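Local coordinates for protein putative glycosyltransferase (GalT1) (Streptococcus parasanguinis, PDB 4PHR) that probably acts as a glycosyltransferase and binds the nucleotide UDP in the GT-D-fold domain described here, at residues L174-K179 / V203-T208; L189-K194 / I272-G277; P16-L21 / F136-E141. All blocks are in the same frame, centred on the assembly; numbering follows the deposited sequence.

In the fold
Contacts 1 and 2 share one half of the fold, the five-stranded parallel sheet, whereas contact 3 lies on the opposite side of the chain's centre, about 23 Å from contact 1 between centres. Contact 1 is buried and joins two strand ends around the uracil of UDP; its small apolar touch is accompanied by hydrogen bonds from UDP N3 to P177 O and from G206 N to UDP O5'. Contact 2, nearer the surface, packs helix 185-195 on the last strand of the same sheet and is purely apolar. The two are joined directly, because V175 pairs through its backbone with A274 and I276. Contact 3, partly buried, sets two helices side by side and adds a water bridge to its leucine packing.

Contact 1 of 3, residues L174-K179 / V203-T208; sequences LVCPSK and VMLGPT. With UDP (uridine-5'-diphosphate), chain B.
L205, which follows strand 200-204, meets C176, the last residue of strand 170-176, and the uracil of UDP settles over the meeting point. The two strands are parallel but not neighbours in the sheet, since 147-153 lies between them; the base meets groups from both segments, P177 O on one and L205 CD1 on the other. Along 203-208, V203 and M204 bring the strand up to the nucleotide, and the backbone passes close beneath the ribose, with L205 N 3.3 Å from UDP O4'. The side chain of L205 then carries the contact. Its CG is roughly anti to the backbone N (chi1 -151°), and together with the second torsion this brings CD1 to within 3.8 Å of C176 CB. The same methyl lies against one face of the uracil, near its C2-O2 side, 3.7 Å from UDP C2 and 3.5 Å from UDP O2. P177 O, from 174-179, accepts a nearly straight hydrogen bond from UDP N3 (2.9 Å, 169°), so the backbone reads the imide N-H of uracil. Next comes G206, whose N donates to UDP O5' at 3.2 Å along a more bent path of 142°. Both P177 and G206 are observed UDP-binding residues. The chain continues as helix 206-218, where K210 supplies a further hydrogen bond to UDP. Nucleotide binding at the carboxyl ends of parallel strands is the hallmark of Rossmann-like sheets, and here it forms the uridine part of the UDP pocket in the GT-D fold.

Contact 2 of 3, residues L189-K194 / I272-G277; sequences LRLTEK and IVARIG
Helix 185-195, the helix of the beta-alpha-beta crossover from strand 170-176 to strand 200-204, here reaches the outermost strand of the sheet, 272-275, with L191 set against A274 and I276 at the carboxyl end of the chain. The helical segment and 272-277 come closest at L191 and A274, whose CA atoms are 8.4 Å apart, and side chains alone fill the gap. L191 points at the strand, and one methyl does nearly all the touching. Its CD1 is 4.0 Å from I276 CD1 and 4.1 Å from I276 CG1, the side chains lying alongside each other and running in opposite senses. I276 reaches the helix because its CG1 is turned away from the carbonyl carbon (chi1 -65°) and the branch beyond is extended. The small A274 gives a looser touch, its CB 4.4 Å from L191 CD1. A274 and I276 are two residues apart and so present the same face to the helix, while R275 between them points away and packs on V175. Only methyl and methylene groups meet, over a small area. One turn back on the helix, I188 and E187 also pack on I276, and L191 itself rests on L174 of the adjoining strand 170-176. V175 of that strand is hydrogen-bonded through its backbone to A274 and I276, and T192 carries the helix further inward over the sheet, onto L149 and V151 of strand 147-153.

Contact 3 of 3, residues P16-L21 / F136-E141; sequences PILESL and FESLKE
L21, S138 and L139 account for most of the surface buried where two helices pack side by side, nearly parallel. The axes of helix segments 17-21 and 136-140 run at 16° and approach to 10.1 Å. L21 points at the second helix and fills the space in front of S138, with L21 CB and CD1 each 3.5 Å from S138 OG. Its other methyl, CD2, meets L139 CD2 at 3.7 Å, the two leucines crossing at about a right angle. L139 also packs on I229 of helix 229-238, which connects this pair of helices with another part of the GT-D domain. Towards the start of the first helix, L18 adds its CD2 against S138 CB at 3.8 Å and also packs on Y135, and I17 touches Y135 too. S138 is thus flanked by two leucines, yet its hydroxyl, swung fully away from its own amide nitrogen (chi1 -179°), is not left without a polar partner. A water donates to L18 O at 2.8 Å and is hydrogen-bonded to S138 OG at 2.9 Å, bridging the two helices.

Contact 1 of 3, residues L174-K179 / V203-T208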
loop_
_atom_site.group_PDB
_atom_site.type_symbol
_atom_site.label_atom_id
_atom_site.label_comp_id
_atom_site.label_asym_id
_atom_site.label_seq_id
_atom_site.Cartn_x
_atom_site.Cartn_y
_atom_site.Cartn_z
ATOM N N LEU A 174 13.164 -3.838 8.671
ATOM C CA LEU A 174 14.070 -4.327 7.648
ATOM C C LEU A 174 14.090 -3.244 6.581
ATOM O O LEU A 174 13.083 -3.005 5.915
ATOM C CB LEU A 174 13.559 -5.647 7.069
ATOM C CG LEU A 174 14.439 -6.435 6.098
ATOM C CD1 LEU A 174 15.767 -6.801 6.759
ATOM C CD2 LEU A 174 13.707 -7.686 5.602
ATOM N N VAL A 175 15.226 -2.569 6.437
ATOM C CA VAL A 175 15.276 -1.378 5.592
ATOM C C VAL A 175 15.875 -1.736 4.243
ATOM O O VAL A 175 17.030 -2.143 4.157
ATOM C CB VAL A 175 16.045 -0.233 6.269
ATOM C CG1 VAL A 175 16.103 0.983 5.368
ATOM C CG2 VAL A 175 15.379 0.116 7.598
ATOM N N CYS A 176 15.067 -1.580 3.202
ATOM C CA CYS A 176 15.375 -2.027 1.859
ATOM C C CYS A 176 15.648 -0.843 0.935
ATOM O O CYS A 176 15.526 0.317 1.348
ATOM C CB CYS A 176 14.191 -2.835 1.334
ATOM S SG CYS A 176 13.712 -4.229 2.414
ATOM N N PRO A 177 16.002 -1.125 -0.331
ATOM C CA PRO A 177 16.251 0.005 -1.232
ATOM C C PRO A 177 14.994 0.835 -1.473
ATOM O O PRO A 177 13.891 0.278 -1.550
ATOM C CB PRO A 177 16.707 -0.679 -2.527
ATOM C CG PRO A 177 17.286 -1.981 -2.066
ATOM C CD PRO A 177 16.376 -2.410 -0.947
ATOM N N SER A 178 15.165 2.150 -1.574
ATOM C CA SER A 178 14.056 3.065 -1.818
ATOM C C SER A 178 13.575 3.018 -3.262
ATOM O O SER A 178 12.506 3.520 -3.582
ATOM C CB SER A 178 14.452 4.491 -1.450
ATOM O OG SER A 178 15.570 4.911 -2.218
ATOM N N LYS A 179 14.372 2.417 -4.134
ATOM C CA LYS A 179 13.953 2.192 -5.512
ATOM C C LYS A 179 14.498 0.850 -5.996
ATOM O O LYS A 179 15.538 0.386 -5.530
ATOM C CB LYS A 179 14.403 3.342 -6.418
ATOM C CG LYS A 179 15.900 3.447 -6.609
ATOM C CD LYS A 179 16.240 4.636 -7.497
ATOM C CE LYS A 179 17.611 4.480 -8.137
ATOM N NZ LYS A 179 18.673 4.216 -7.128
ATOM N N VAL A 203 4.257 -3.884 5.321
ATOM C CA VAL A 203 5.170 -3.702 4.204
ATOM C C VAL A 203 4.840 -2.418 3.450
ATOM O O VAL A 203 3.691 -2.202 3.061
ATOM C CB VAL A 203 5.114 -4.902 3.229
ATOM C CG1 VAL A 203 6.237 -4.797 2.209
ATOM C CG2 VAL A 203 5.197 -6.217 3.996
ATOM N N MET A 204 5.862 -1.587 3.236
ATOM C CA MET A 204 5.731 -0.331 2.506
ATOM C C MET A 204 6.845 -0.331 1.465
ATOM O O MET A 204 7.949 0.150 1.721
ATOM C CB MET A 204 5.846 0.881 3.446
ATOM C CG MET A 204 4.765 0.945 4.531
ATOM S SD MET A 204 5.040 -0.227 5.893
ATOM C CE MET A 204 4.257 0.621 7.262
ATOM N N LEU A 205 6.565 -0.899 0.294
ATOM C CA LEU A 205 7.648 -1.237 -0.622
ATOM C C LEU A 205 7.190 -1.359 -2.076
ATOM O O LEU A 205 7.695 -2.190 -2.829
ATOM C CB LEU A 205 8.372 -2.519 -0.161
ATOM C CG LEU A 205 9.855 -2.613 -0.538
ATOM C CD1 LEU A 205 10.704 -1.637 0.283
ATOM C CD2 LEU A 205 10.368 -4.041 -0.369
ATOM N N GLY A 206 6.253 -0.510 -2.478
ATOM C CA GLY A 206 5.850 -0.469 -3.870
ATOM C C GLY A 206 5.435 -1.831 -4.397
ATOM O O GLY A 206 4.809 -2.612 -3.671
ATOM N N PRO A 207 5.751 -2.124 -5.676
ATOM C CA PRO A 207 5.289 -3.394 -6.256
ATOM C C PRO A 207 5.916 -4.614 -5.591
ATOM O O PRO A 207 5.290 -5.683 -5.539
ATOM C CB PRO A 207 5.723 -3.300 -7.726
ATOM C CG PRO A 207 6.760 -2.241 -7.750
ATOM C CD PRO A 207 6.427 -1.271 -6.665
ATOM N N THR A 208 7.132 -4.457 -5.085
ATOM C CA THR A 208 7.803 -5.552 -4.407
ATOM C C THR A 208 7.007 -6.003 -3.179
ATOM O O THR A 208 6.992 -7.190 -2.836
ATOM C CB THR A 208 9.244 -5.170 -4.033
ATOM O OG1 THR A 208 9.949 -4.806 -5.226
ATOM C CG2 THR A 208 9.964 -6.333 -3.359
HETATM N N1 UDP B . 9.180 1.925 -1.923
HETATM C C2 UDP B . 10.445 1.520 -1.575
HETATM N N3 UDP B . 11.215 0.829 -2.480
HETATM C C4 UDP B . 10.729 0.531 -3.730
HETATM C C5 UDP B . 9.442 0.936 -4.087
HETATM C C6 UDP B . 8.747 1.758 -3.207
HETATM O O2 UDP B . 10.908 1.795 -0.468
HETATM O O4 UDP B . 11.449 -0.117 -4.497
HETATM C "C1'" UDP B . 8.347 2.590 -0.910
HETATM C "C2'" UDP B . 8.123 4.076 -0.986
HETATM O "O2'" UDP B . 9.224 4.774 -0.440
HETATM C "C3'" UDP B . 6.879 4.216 -0.137
HETATM C "C4'" UDP B . 6.119 2.934 -0.436
HETATM O "O4'" UDP B . 7.052 2.042 -1.051
HETATM O "O3'" UDP B . 7.225 4.224 1.231
HETATM C "C5'" UDP B . 4.924 3.179 -1.350
HETATM O "O5'" UDP B . 4.316 1.928 -1.645
HETATM P PA UDP B . 3.041 1.805 -2.621
HETATM O O1A UDP B . 3.430 2.189 -3.991
HETATM O O2A UDP B . 2.524 0.427 -2.444
HETATM O O3A UDP B . 2.054 2.932 -2.003
HETATM P PB UDP B . 0.506 3.341 -2.308
HETATM O O1B UDP B . 0.575 4.617 -3.078
HETATM O O2B UDP B . -0.068 3.537 -0.956
HETATM O O3B UDP B . -0.142 2.246 -3.098
#

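Contact 2 of 3, residues L189-K194 / I272-G277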
loop_
_atom_site.group_PDB
_atom_site.type_symbol
_atom_site.label_atom_id
_atom_site.label_comp_id
_atom_site.label_asym_id
_atom_site.label_seq_id
_atom_site.Cartn_x
_atom_site.Cartn_y
_atom_site.Cartn_z
ATOM N N LEU A 189 12.844 -11.452 1.148
ATOM C CA LEU A 189 11.955 -12.506 1.622
ATOM C C LEU A 189 12.635 -13.336 2.709
ATOM O O LEU A 189 12.038 -13.621 3.738
ATOM C CB LEU A 189 11.523 -13.416 0.475
ATOM C CG LEU A 189 10.613 -14.583 0.875
ATOM C CD1 LEU A 189 9.334 -14.079 1.552
ATOM C CD2 LEU A 189 10.285 -15.463 -0.330
ATOM N N ARG A 190 13.885 -13.714 2.465
ATOM C CA ARG A 190 14.640 -14.554 3.393
ATOM C C ARG A 190 14.783 -13.891 4.771
ATOM O O ARG A 190 14.517 -14.516 5.795
ATOM C CB ARG A 190 16.012 -14.872 2.797
ATOM C CG ARG A 190 16.850 -15.832 3.630
ATOM C CD ARG A 190 18.126 -16.259 2.900
ATOM N NE ARG A 190 19.019 -15.133 2.632
ATOM C CZ ARG A 190 19.241 -14.624 1.423
ATOM N NH1 ARG A 190 18.640 -15.145 0.358
ATOM N NH2 ARG A 190 20.067 -13.597 1.275
ATOM N N LEU A 191 15.161 -12.612 4.793
ATOM C CA LEU A 191 15.369 -11.920 6.063
ATOM C C LEU A 191 14.051 -11.559 6.744
ATOM O O LEU A 191 13.970 -11.510 7.970
ATOM C CB LEU A 191 16.243 -10.674 5.874
ATOM C CG LEU A 191 17.675 -10.948 5.394
ATOM C CD1 LEU A 191 18.540 -9.700 5.488
ATOM C CD2 LEU A 191 18.318 -12.102 6.167
ATOM N N THR A 192 13.013 -11.308 5.954
ATOM C CA THR A 192 11.696 -11.059 6.539
ATOM C C THR A 192 11.221 -12.288 7.316
ATOM O O THR A 192 10.812 -12.177 8.473
ATOM C CB THR A 192 10.655 -10.645 5.478
ATOM O OG1 THR A 192 11.093 -9.450 4.819
ATOM C CG2 THR A 192 9.307 -10.377 6.129
ATOM N N GLU A 193 11.315 -13.463 6.692
ATOM C CA GLU A 193 10.947 -14.715 7.349
ATOM C C GLU A 193 11.721 -14.923 8.649
ATOM O O GLU A 193 11.150 -15.307 9.667
ATOM C CB GLU A 193 11.230 -15.906 6.434
ATOM C CG GLU A 193 10.405 -15.971 5.166
ATOM C CD GLU A 193 10.820 -17.140 4.290
ATOM O OE1 GLU A 193 11.178 -18.204 4.843
ATOM O OE2 GLU A 193 10.803 -16.993 3.050
ATOM N N LYS A 194 13.026 -14.684 8.597
ATOM C CA LYS A 194 13.897 -14.891 9.749
ATOM C C LYS A 194 13.499 -14.014 10.929
ATOM O O LYS A 194 13.729 -14.373 12.087
ATOM C CB LYS A 194 15.347 -14.584 9.380
ATOM C CG LYS A 194 16.039 -15.663 8.578
ATOM C CD LYS A 194 17.369 -15.147 8.065
ATOM C CE LYS A 194 18.215 -16.272 7.522
ATOM N NZ LYS A 194 18.610 -17.186 8.625
ATOM N N ILE A 272 16.209 -0.730 13.543
ATOM C CA ILE A 272 16.671 -1.363 12.310
ATOM C C ILE A 272 17.397 -2.676 12.585
ATOM O O ILE A 272 18.392 -2.707 13.308
ATOM C CB ILE A 272 17.586 -0.419 11.489
ATOM C CG1 ILE A 272 16.834 0.864 11.099
ATOM C CG2 ILE A 272 18.164 -1.157 10.262
ATOM C CD1 ILE A 272 17.694 1.872 10.372
ATOM N N VAL A 273 16.890 -3.763 12.014
ATOM C CA VAL A 273 17.520 -5.065 12.206
ATOM C C VAL A 273 18.611 -5.298 11.160
ATOM O O VAL A 273 19.669 -5.834 11.469
ATOM C CB VAL A 273 16.500 -6.218 12.169
ATOM C CG1 VAL A 273 15.384 -5.966 13.159
ATOM C CG2 VAL A 273 15.941 -6.397 10.772
ATOM N N ALA A 274 18.341 -4.893 9.923
ATOM C CA ALA A 274 19.324 -4.996 8.859
ATOM C C ALA A 274 18.957 -4.058 7.720
ATOM O O ALA A 274 17.800 -3.661 7.579
ATOM C CB ALA A 274 19.424 -6.439 8.356
ATOM N N ARG A 275 19.956 -3.710 6.919
ATOM C CA ARG A 275 19.764 -2.959 5.694
ATOM C C ARG A 275 20.087 -3.868 4.519
ATOM O O ARG A 275 21.072 -4.613 4.550
ATOM C CB ARG A 275 20.685 -1.744 5.647
ATOM C CG ARG A 275 20.354 -0.645 6.642
ATOM C CD ARG A 275 21.219 0.583 6.371
ATOM N NE ARG A 275 20.881 1.722 7.225
ATOM C CZ ARG A 275 20.031 2.692 6.893
ATOM N NH1 ARG A 275 19.410 2.672 5.716
ATOM N NH2 ARG A 275 19.802 3.686 7.743
ATOM N N ILE A 276 19.255 -3.793 3.488
ATOM C CA ILE A 276 19.426 -4.582 2.279
ATOM C C ILE A 276 19.674 -3.634 1.118
ATOM O O ILE A 276 18.975 -2.626 0.979
ATOM C CB ILE A 276 18.163 -5.404 2.002
ATOM C CG1 ILE A 276 17.956 -6.432 3.118
ATOM C CG2 ILE A 276 18.238 -6.073 0.637
ATOM C CD1 ILE A 276 16.690 -7.259 2.977
ATOM N N GLY A 277 20.668 -3.946 0.293
ATOM C CA GLY A 277 21.002 -3.110 -0.846
ATOM C C GLY A 277 22.485 -2.809 -0.957
ATOM O O GLY A 277 23.265 -3.123 -0.052
#

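Contact 3 of 3, residues P16-L21 / F136-E141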
loop_
_atom_site.group_PDB
_atom_site.type_symbol
_atom_site.label_atom_id
_atom_site.label_comp_id
_atom_site.label_asym_id
_atom_site.label_seq_id
_atom_site.Cartn_x
_atom_site.Cartn_y
_atom_site.Cartn_z
ATOM N N PRO A 16 -15.180 -0.434 0.602
ATOM C CA PRO A 16 -14.465 0.807 0.933
ATOM C C PRO A 16 -13.646 0.669 2.216
ATOM O O PRO A 16 -13.823 -0.302 2.957
ATOM C CB PRO A 16 -15.585 1.834 1.104
ATOM C CG PRO A 16 -16.808 1.027 1.385
ATOM C CD PRO A 16 -16.642 -0.274 0.657
ATOM N N ILE A 17 -12.769 1.638 2.459
ATOM C CA ILE A 17 -11.815 1.598 3.566
ATOM C C ILE A 17 -12.305 0.937 4.860
ATOM O O ILE A 17 -11.694 -0.015 5.340
ATOM C CB ILE A 17 -11.273 3.010 3.895
ATOM C CG1 ILE A 17 -10.454 3.557 2.727
ATOM C CG2 ILE A 17 -10.409 2.967 5.139
ATOM C CD1 ILE A 17 -10.153 5.040 2.847
ATOM N N LEU A 18 -13.389 1.439 5.441
ATOM C CA LEU A 18 -13.784 0.953 6.764
ATOM C C LEU A 18 -14.277 -0.480 6.719
ATOM O O LEU A 18 -14.097 -1.243 7.669
ATOM C CB LEU A 18 -14.841 1.851 7.405
ATOM C CG LEU A 18 -14.287 3.098 8.087
ATOM C CD1 LEU A 18 -15.421 3.933 8.649
ATOM C CD2 LEU A 18 -13.275 2.732 9.179
ATOM N N GLU A 19 -14.906 -0.837 5.605
ATOM C CA GLU A 19 -15.394 -2.192 5.411
ATOM C C GLU A 19 -14.228 -3.146 5.170
ATOM O O GLU A 19 -14.229 -4.275 5.661
ATOM C CB GLU A 19 -16.380 -2.236 4.245
ATOM C CG GLU A 19 -17.527 -1.231 4.364
ATOM C CD GLU A 19 -18.318 -1.374 5.656
ATOM O OE1 GLU A 19 -18.803 -0.342 6.170
ATOM O OE2 GLU A 19 -18.465 -2.511 6.151
ATOM N N SER A 20 -13.230 -2.687 4.413
ATOM C CA SER A 20 -12.012 -3.473 4.205
ATOM C C SER A 20 -11.325 -3.764 5.527
ATOM O O SER A 20 -10.871 -4.880 5.773
ATOM C CB SER A 20 -11.034 -2.754 3.272
ATOM O OG SER A 20 -11.458 -2.882 1.933
ATOM N N LEU A 21 -11.254 -2.753 6.378
ATOM C CA LEU A 21 -10.603 -2.915 7.671
ATOM C C LEU A 21 -11.349 -3.909 8.563
ATOM O O LEU A 21 -10.729 -4.702 9.276
ATOM C CB LEU A 21 -10.443 -1.562 8.359
ATOM C CG LEU A 21 -9.375 -0.683 7.696
ATOM C CD1 LEU A 21 -9.449 0.756 8.196
ATOM C CD2 LEU A 21 -7.968 -1.265 7.899
ATOM N N PHE A 136 -8.232 6.402 10.379
ATOM C CA PHE A 136 -6.917 6.213 10.997
ATOM C C PHE A 136 -7.016 5.487 12.329
ATOM O O PHE A 136 -6.149 4.687 12.667
ATOM C CB PHE A 136 -6.160 7.536 11.144
ATOM C CG PHE A 136 -5.534 8.016 9.864
ATOM C CD1 PHE A 136 -4.494 7.304 9.281
ATOM C CD2 PHE A 136 -5.986 9.166 9.238
ATOM C CE1 PHE A 136 -3.910 7.732 8.101
ATOM C CE2 PHE A 136 -5.405 9.607 8.062
ATOM C CZ PHE A 136 -4.368 8.888 7.488
ATOM N N GLU A 137 -8.091 5.742 13.071
ATOM C CA GLU A 137 -8.308 5.035 14.325
ATOM C C GLU A 137 -8.519 3.547 14.070
ATOM O O GLU A 137 -7.999 2.705 14.801
ATOM C CB GLU A 137 -9.491 5.627 15.097
ATOM C CG GLU A 137 -9.288 7.065 15.559
ATOM C CD GLU A 137 -8.305 7.191 16.713
ATOM O OE1 GLU A 137 -7.183 6.645 16.616
ATOM O OE2 GLU A 137 -8.658 7.840 17.721
ATOM N N SER A 138 -9.266 3.217 13.019
ATOM C CA SER A 138 -9.483 1.815 12.688
ATOM C C SER A 138 -8.197 1.145 12.214
ATOM O O SER A 138 -7.909 0.008 12.581
ATOM C CB SER A 138 -10.591 1.654 11.649
ATOM O OG SER A 138 -10.797 0.285 11.351
ATOM N N LEU A 139 -7.422 1.858 11.405
ATOM C CA LEU A 139 -6.122 1.358 10.978
ATOM C C LEU A 139 -5.227 1.043 12.179
ATOM O O LEU A 139 -4.627 -0.025 12.244
ATOM C CB LEU A 139 -5.425 2.373 10.068
ATOM C CG LEU A 139 -5.811 2.327 8.590
ATOM C CD1 LEU A 139 -5.429 3.627 7.894
ATOM C CD2 LEU A 139 -5.159 1.131 7.910
ATOM N N LYS A 140 -5.142 1.973 13.131
ATOM C CA LYS A 140 -4.246 1.812 14.275
ATOM C C LYS A 140 -4.595 0.571 15.094
ATOM O O LYS A 140 -3.722 -0.040 15.707
ATOM C CB LYS A 140 -4.271 3.059 15.160
ATOM C CG LYS A 140 -3.524 4.253 14.574
ATOM C CD LYS A 140 -3.786 5.517 15.391
ATOM C CE LYS A 140 -3.024 6.704 14.825
ATOM N NZ LYS A 140 -3.262 7.953 15.606
ATOM N N GLU A 141 -5.869 0.192 15.093
ATOM C CA GLU A 141 -6.283 -0.998 15.822
ATOM C C GLU A 141 -5.651 -2.270 15.259
ATOM O O GLU A 141 -5.583 -3.290 15.944
ATOM C CB GLU A 141 -7.812 -1.118 15.879
ATOM C CG GLU A 141 -8.484 -0.045 16.731
ATOM C CD GLU A 141 -7.989 -0.028 18.172
ATOM O OE1 GLU A 141 -7.641 -1.104 18.703
ATOM O OE2 GLU A 141 -7.944 1.066 18.777
HETATM O O HOH W 1 -13.402 -0.459 10.278
#